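Local coordinates for putative O-GlcNAcase nagJ (Clostridium perfringens, PDB 6PV5), which probably acts as a hexosaminidase of glycoside hydrolase family 84, the chain here covering the catalytic barrel, the domain before it and the helical region after it, at residues 569-577 / 586-596. Numbering follows the deposited sequence.
Sequences LKSIEILQD and FWSDNFEGIKL
D577 and F586 bring the two helices closest at the turn end, their CA atoms 5.1 Å apart, and K570 faces G593 further along. The segments run antiparallel, inclined at 156°, with 8.9 Å between axes: the two arms of a helical hairpin.

K570 is the knob that fills the hole between D589, E592, G593 and L596. With CG anti to the backbone N (chi1 -174°), its aliphatic part enters the groove, and K570 CG rests 3.7 Å from G593 CA. The chain then bends at chi2 and chi3, carrying NZ back to three carboxylates. K570 NZ donates to E592 OE1 at 2.8 Å and to D589 OD1 at 3.1 Å, both met from above the carboxylate plane; within its own helix K570 NZ reaches E573 OE1 on the syn side at 2.6 Å. One ammonium thus ties both helices together and probably offsets the repulsion between E573 OE1 and D589 OD1, which lie 3.2 Å apart.

D589 is the reciprocal knob, seated among K570, E573, I574 and D577. Beside this polar strip the packing turns apolar. I574 slides its CG1 past D589 CB and sets I574 CD1 3.7 Å from N590 CA, a close approach to the backbone that the bare G593 allows, while its CG2 touches the F586 ring at CE1.

The hairpin belongs to the helical region following the barrel, far from the predicted catalytic aspartate. Helix 612-619 packs on S571 and I574, H620 next to it also touches N590 and I594, and helix 521-544 lies against L569 and I572.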
loop_
_atom_site.group_PDB
_atom_site.type_symbol
_atom_site.label_atom_id
_atom_site.label_comp_id
_atom_site.label_asym_id
_atom_site.label_seq_id
_atom_site.Cartn_x
_atom_site.Cartn_y
_atom_site.Cartn_z
ATOM N N LEU A 569 30.182 -16.525 0.323
ATOM C CA LEU A 569 31.022 -17.453 1.078
ATOM C C LEU A 569 32.367 -17.671 0.377
ATOM O O LEU A 569 33.403 -17.679 1.045
ATOM C CB LEU A 569 30.284 -18.776 1.301
ATOM C CG LEU A 569 29.093 -18.680 2.250
ATOM C CD1 LEU A 569 28.318 -19.999 2.320
ATOM C CD2 LEU A 569 29.546 -18.196 3.635
ATOM N N LYS A 570 32.351 -17.804 -0.963
ATOM C CA LYS A 570 33.576 -17.999 -1.730
ATOM C C LYS A 570 34.450 -16.744 -1.695
ATOM O O LYS A 570 35.670 -16.850 -1.591
ATOM C CB LYS A 570 33.290 -18.410 -3.179
ATOM C CG LYS A 570 34.515 -18.764 -4.020
ATOM C CD LYS A 570 35.326 -19.930 -3.477
ATOM C CE LYS A 570 34.499 -21.179 -3.262
ATOM N NZ LYS A 570 35.302 -22.223 -2.586
ATOM N N SER A 571 33.825 -15.558 -1.764
ATOM C CA SER A 571 34.574 -14.312 -1.727
ATOM C C SER A 571 35.330 -14.175 -0.405
ATOM O O SER A 571 36.461 -13.682 -0.397
ATOM C CB SER A 571 33.697 -13.111 -1.994
ATOM O OG SER A 571 33.087 -13.233 -3.269
ATOM N N ILE A 572 34.709 -14.592 0.704
ATOM C CA ILE A 572 35.383 -14.538 1.991
ATOM C C ILE A 572 36.611 -15.448 1.925
ATOM O O ILE A 572 37.707 -15.045 2.317
ATOM C CB ILE A 572 34.433 -14.897 3.155
ATOM C CG1 ILE A 572 33.465 -13.754 3.463
ATOM C CG2 ILE A 572 35.214 -15.307 4.398
ATOM C CD1 ILE A 572 32.351 -14.156 4.394
ATOM N N GLU A 573 36.425 -16.658 1.386
ATOM C CA GLU A 573 37.525 -17.609 1.301
ATOM C C GLU A 573 38.689 -17.004 0.523
ATOM O O GLU A 573 39.831 -17.146 0.952
ATOM C CB GLU A 573 37.087 -18.911 0.639
ATOM C CG GLU A 573 36.300 -19.812 1.565
ATOM C CD GLU A 573 35.801 -21.056 0.844
ATOM O OE1 GLU A 573 36.070 -21.204 -0.377
ATOM O OE2 GLU A 573 35.142 -21.879 1.500
ATOM N N ILE A 574 38.385 -16.313 -0.591
ATOM C CA ILE A 574 39.391 -15.692 -1.448
ATOM C C ILE A 574 40.161 -14.657 -0.635
ATOM O O ILE A 574 41.393 -14.627 -0.696
ATOM C CB ILE A 574 38.781 -15.068 -2.726
ATOM C CG1 ILE A 574 38.229 -16.125 -3.689
ATOM C CG2 ILE A 574 39.772 -14.136 -3.424
ATOM C CD1 ILE A 574 37.336 -15.562 -4.794
ATOM N N LEU A 575 39.432 -13.817 0.116
ATOM C CA LEU A 575 40.058 -12.837 0.998
ATOM C C LEU A 575 40.963 -13.534 2.026
ATOM O O LEU A 575 42.064 -13.064 2.315
ATOM C CB LEU A 575 38.992 -11.968 1.682
ATOM C CG LEU A 575 38.288 -10.941 0.781
ATOM C CD1 LEU A 575 37.193 -10.172 1.515
ATOM C CD2 LEU A 575 39.281 -9.961 0.159
ATOM N N GLN A 576 40.480 -14.630 2.613
ATOM C CA GLN A 576 41.225 -15.332 3.646
ATOM C C GLN A 576 42.511 -15.926 3.074
ATOM O O GLN A 576 43.527 -15.905 3.752
ATOM C CB GLN A 576 40.387 -16.456 4.258
ATOM C CG GLN A 576 39.468 -15.982 5.372
ATOM C CD GLN A 576 38.438 -17.030 5.722
ATOM O OE1 GLN A 576 38.177 -17.953 4.950
ATOM N NE2 GLN A 576 37.833 -16.881 6.891
ATOM N N ASP A 577 42.440 -16.479 1.851
ATOM C CA ASP A 577 43.582 -17.020 1.133
ATOM C C ASP A 577 44.682 -15.973 0.994
ATOM O O ASP A 577 45.861 -16.311 1.099
ATOM C CB ASP A 577 43.211 -17.553 -0.255
ATOM C CG ASP A 577 42.198 -18.683 -0.212
ATOM O OD1 ASP A 577 41.509 -18.907 -1.238
ATOM O OD2 ASP A 577 42.093 -19.320 0.851
ATOM N N PHE A 586 44.235 -19.812 -3.152
ATOM C CA PHE A 586 43.723 -18.598 -3.765
ATOM C C PHE A 586 43.324 -18.840 -5.215
ATOM O O PHE A 586 42.302 -18.317 -5.654
ATOM C CB PHE A 586 44.723 -17.442 -3.630
ATOM C CG PHE A 586 44.433 -16.262 -4.525
ATOM C CD1 PHE A 586 43.605 -15.233 -4.100
ATOM C CD2 PHE A 586 44.956 -16.200 -5.812
ATOM C CE1 PHE A 586 43.333 -14.155 -4.931
ATOM C CE2 PHE A 586 44.665 -15.136 -6.651
ATOM C CZ PHE A 586 43.860 -14.111 -6.207
ATOM N N TRP A 587 44.138 -19.608 -5.951
ATOM C CA TRP A 587 43.923 -19.826 -7.374
ATOM C C TRP A 587 42.628 -20.601 -7.565
ATOM O O TRP A 587 41.812 -20.274 -8.424
ATOM C CB TRP A 587 45.106 -20.565 -8.024
ATOM N N SER A 588 42.473 -21.639 -6.748
ATOM C CA SER A 588 41.341 -22.548 -6.785
ATOM C C SER A 588 40.035 -21.814 -6.445
ATOM O O SER A 588 39.044 -21.935 -7.163
ATOM C CB SER A 588 41.612 -23.682 -5.844
ATOM O OG SER A 588 40.434 -24.440 -5.623
ATOM N N ASP A 589 40.047 -21.046 -5.348
ATOM C CA ASP A 589 38.866 -20.349 -4.859
ATOM C C ASP A 589 38.464 -19.252 -5.839
ATOM O O ASP A 589 37.295 -19.093 -6.167
ATOM C CB ASP A 589 39.126 -19.778 -3.471
ATOM C CG ASP A 589 39.174 -20.840 -2.392
ATOM O OD1 ASP A 589 38.398 -21.821 -2.487
ATOM O OD2 ASP A 589 39.964 -20.657 -1.445
ATOM N N ASN A 590 39.457 -18.509 -6.308
ATOM C CA ASN A 590 39.261 -17.506 -7.331
ATOM C C ASN A 590 38.541 -18.103 -8.539
ATOM O O ASN A 590 37.608 -17.504 -9.064
ATOM C CB ASN A 590 40.581 -16.842 -7.704
ATOM C CG ASN A 590 40.343 -15.541 -8.430
ATOM O OD1 ASN A 590 39.754 -14.614 -7.876
ATOM N ND2 ASN A 590 40.759 -15.483 -9.684
ATOM N N PHE A 591 38.970 -19.297 -8.964
ATOM C CA PHE A 591 38.380 -19.995 -10.094
ATOM C C PHE A 591 36.933 -20.388 -9.788
ATOM O O PHE A 591 36.049 -20.233 -10.627
ATOM C CB PHE A 591 39.228 -21.217 -10.478
ATOM C CG PHE A 591 38.758 -21.937 -11.717
ATOM C CD1 PHE A 591 39.143 -21.502 -12.981
ATOM C CD2 PHE A 591 37.905 -23.032 -11.626
ATOM C CE1 PHE A 591 38.698 -22.152 -14.125
ATOM C CE2 PHE A 591 37.464 -23.680 -12.771
ATOM C CZ PHE A 591 37.857 -23.238 -14.016
ATOM N N GLU A 592 36.689 -20.942 -8.602
ATOM C CA GLU A 592 35.327 -21.282 -8.234
ATOM C C GLU A 592 34.454 -20.023 -8.165
ATOM O O GLU A 592 33.276 -20.078 -8.497
ATOM C CB GLU A 592 35.306 -22.065 -6.919
ATOM C CG GLU A 592 35.957 -23.435 -7.029
ATOM C CD GLU A 592 36.362 -24.121 -5.729
ATOM O OE1 GLU A 592 36.646 -23.421 -4.733
ATOM O OE2 GLU A 592 36.402 -25.367 -5.716
ATOM N N GLY A 593 35.036 -18.898 -7.734
ATOM C CA GLY A 593 34.309 -17.647 -7.576
ATOM C C GLY A 593 33.881 -17.073 -8.921
ATOM O O GLY A 593 32.761 -16.569 -9.070
ATOM N N ILE A 594 34.781 -17.171 -9.910
ATOM C CA ILE A 594 34.458 -16.716 -11.252
ATOM C C ILE A 594 33.289 -17.553 -11.778
ATOM O O ILE A 594 32.372 -17.002 -12.379
ATOM C CB ILE A 594 35.692 -16.710 -12.188
ATOM C CG1 ILE A 594 36.795 -15.753 -11.724
ATOM C CG2 ILE A 594 35.304 -16.458 -13.642
ATOM C CD1 ILE A 594 36.455 -14.273 -11.836
ATOM N N LYS A 595 33.278 -18.862 -11.495
ATOM C CA LYS A 595 32.191 -19.714 -11.973
ATOM C C LYS A 595 30.861 -19.320 -11.332
ATOM O O LYS A 595 29.851 -19.279 -12.023
ATOM C CB LYS A 595 32.476 -21.211 -11.811
ATOM C CG LYS A 595 33.403 -21.803 -12.869
ATOM C CD LYS A 595 33.222 -23.296 -13.096
ATOM C CE LYS A 595 33.876 -24.174 -12.050
ATOM N NZ LYS A 595 33.660 -25.609 -12.356
ATOM N N LEU A 596 30.872 -19.023 -10.024
ATOM C CA LEU A 596 29.666 -18.579 -9.328
ATOM C C LEU A 596 29.169 -17.247 -9.883
ATOM O O LEU A 596 27.972 -17.074 -10.062
ATOM C CB LEU A 596 29.922 -18.523 -7.817
ATOM C CG LEU A 596 30.097 -19.898 -7.178
ATOM C CD1 LEU A 596 30.521 -19.777 -5.727
ATOM C CD2 LEU A 596 28.824 -20.724 -7.296
#